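Acetoin utilization protein AcuB, putative (Vibrio cholerae, PDB 2O16) is of unknown function but, as a putative acetoin utilization protein with paired CBS domains, probably serves a regulatory role by sensing a small ligand. Local coordinates at residues T89-Q94 with G110-V115. Residues are numbered along the deposited sequence; the frame is centred on the assembly and turned at random.
Sequences TSVAPQ and GCLPVV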
loop_
_atom_site.group_PDB
_atom_site.type_symbol
_atom_site.label_atom_id
_atom_site.label_comp_id
_atom_site.label_asym_id
_atom_site.label_seq_id
_atom_site.Cartn_x
_atom_site.Cartn_y
_atom_site.Cartn_z
ATOM N N THR A 89 0.691 8.359 4.736
ATOM C CA THR A 89 2.034 8.005 5.202
ATOM C C THR A 89 2.752 7.342 4.036
ATOM O O THR A 89 2.163 6.482 3.367
ATOM C CB THR A 89 1.972 7.058 6.418
ATOM O OG1 THR A 89 1.187 7.678 7.447
ATOM C CG2 THR A 89 3.402 6.765 7.004
ATOM N N SER A 90 3.985 7.758 3.777
ATOM C CA SER A 90 4.788 7.184 2.684
ATOM C C SER A 90 6.262 7.144 3.108
ATOM O O SER A 90 6.642 7.655 4.214
ATOM C CB SER A 90 4.626 8.005 1.387
ATOM O OG SER A 90 5.136 9.312 1.591
ATOM N N VAL A 91 7.085 6.533 2.252
ATOM C CA VAL A 91 8.528 6.432 2.502
ATOM C C VAL A 91 9.271 6.561 1.173
ATOM O O VAL A 91 8.693 6.290 0.113
ATOM C CB VAL A 91 8.862 5.076 3.199
ATOM C CG1 VAL A 91 8.660 3.857 2.228
ATOM C CG2 VAL A 91 10.301 5.047 3.785
ATOM N N ALA A 92 10.545 6.953 1.218
ATOM C CA ALA A 92 11.401 6.973 0.009
ATOM C C ALA A 92 11.992 5.596 -0.305
ATOM O O ALA A 92 12.219 4.793 0.613
ATOM C CB ALA A 92 12.531 8.021 0.163
ATOM N N PRO A 93 12.219 5.288 -1.604
ATOM C CA PRO A 93 12.741 3.966 -1.973
ATOM C C PRO A 93 14.121 3.615 -1.418
ATOM O O PRO A 93 14.408 2.449 -1.269
ATOM C CB PRO A 93 12.812 4.029 -3.500
ATOM C CG PRO A 93 12.904 5.473 -3.803
ATOM C CD PRO A 93 11.995 6.115 -2.800
ATOM N N GLN A 94 14.951 4.609 -1.105
ATOM C CA GLN A 94 16.286 4.333 -0.582
ATOM C C GLN A 94 16.285 4.058 0.932
ATOM O O GLN A 94 17.336 3.717 1.504
ATOM C CB GLN A 94 17.246 5.494 -0.911
ATOM C CG GLN A 94 16.894 6.797 -0.184
ATOM C CD GLN A 94 15.908 7.691 -0.948
ATOM O OE1 GLN A 94 15.279 7.270 -1.941
ATOM N NE2 GLN A 94 15.798 8.956 -0.499
ATOM N N GLY A 110 -0.200 -0.829 8.092
ATOM C CA GLY A 110 -0.190 -2.118 7.395
ATOM C C GLY A 110 0.491 -2.075 6.038
ATOM O O GLY A 110 1.194 -3.046 5.642
ATOM N N CYS A 111 0.333 -0.939 5.343
ATOM C CA CYS A 111 0.854 -0.735 3.992
ATOM C C CYS A 111 1.497 0.633 3.853
ATOM O O CYS A 111 0.901 1.635 4.222
ATOM C CB CYS A 111 -0.267 -0.851 2.963
ATOM S SG CYS A 111 0.195 -0.496 1.261
ATOM N N LEU A 112 2.708 0.670 3.323
ATOM C CA LEU A 112 3.460 1.906 3.195
ATOM C C LEU A 112 3.794 2.139 1.712
ATOM O O LEU A 112 4.641 1.443 1.146
ATOM C CB LEU A 112 4.708 1.820 4.096
ATOM C CG LEU A 112 5.673 2.987 4.318
ATOM C CD1 LEU A 112 4.932 4.198 4.946
ATOM C CD2 LEU A 112 6.846 2.507 5.215
ATOM N N PRO A 113 3.101 3.106 1.065
ATOM C CA PRO A 113 3.462 3.520 -0.296
ATOM C C PRO A 113 4.881 4.066 -0.326
ATOM O O PRO A 113 5.307 4.696 0.627
ATOM C CB PRO A 113 2.478 4.655 -0.610
ATOM C CG PRO A 113 1.346 4.486 0.399
ATOM C CD PRO A 113 1.946 3.851 1.605
ATOM N N VAL A 114 5.594 3.801 -1.418
ATOM C CA VAL A 114 6.973 4.221 -1.613
ATOM C C VAL A 114 6.926 5.251 -2.743
ATOM O O VAL A 114 6.384 4.994 -3.831
ATOM C CB VAL A 114 7.872 3.008 -2.028
ATOM C CG1 VAL A 114 9.352 3.410 -2.242
ATOM C CG2 VAL A 114 7.749 1.883 -0.998
ATOM N N VAL A 115 7.439 6.442 -2.460
ATOM C CA VAL A 115 7.335 7.556 -3.402
ATOM C C VAL A 115 8.725 8.167 -3.656
ATOM O O VAL A 115 9.533 8.269 -2.739
ATOM C CB VAL A 115 6.371 8.656 -2.889
ATOM C CG1 VAL A 115 4.885 8.127 -2.830
ATOM C CG2 VAL A 115 6.795 9.150 -1.537
#
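V91 lies alongside V114 in a single parallel bridge within a CBS domain, joining the extended run before helix 97-106 to the strand that follows it, consistent with the beta-alpha-beta start of the CBS fold. V91 uses both its backbone polar atoms: its N donates to P113 O (3.0 Å), and its O accepts from V115 N (2.9 Å), the latter bond the straighter at 163°. V114 CA also approaches V91 O (3.2 Å), giving this oxygen a C-H contact beside its N-H partner. The tightly packed side holds V91, L112, V114 and P93. With chi1 69°, V91 CG1 sits between the backbone N and carbonyl carbon, from where it meets both L112 CD2 (3.7 Å) and V114 CG2 (3.9 Å). The V91 and L112 side chains cross at about a right angle, and L112 CD1 is met by T89 CG2 (3.6 Å); S100 and M104 of helix 97-106 pack against V91 and L112, while V121 and I124 of strand 119-124 adjoin V114. Toward S90 and V115, both partly exposed, the packing thins: S90 OG lies 3.5 Å from the methyl V115 CG2, and V115 itself leans on L48, though neighbouring P113 is buried against L48 and I51. Beyond the bridge, P93 crosses V114 obliquely; V114 CG1, anti to its own N (chi1 -180°), is pushed up to P93 CA at 3.4 Å, closer than carbons usually pack.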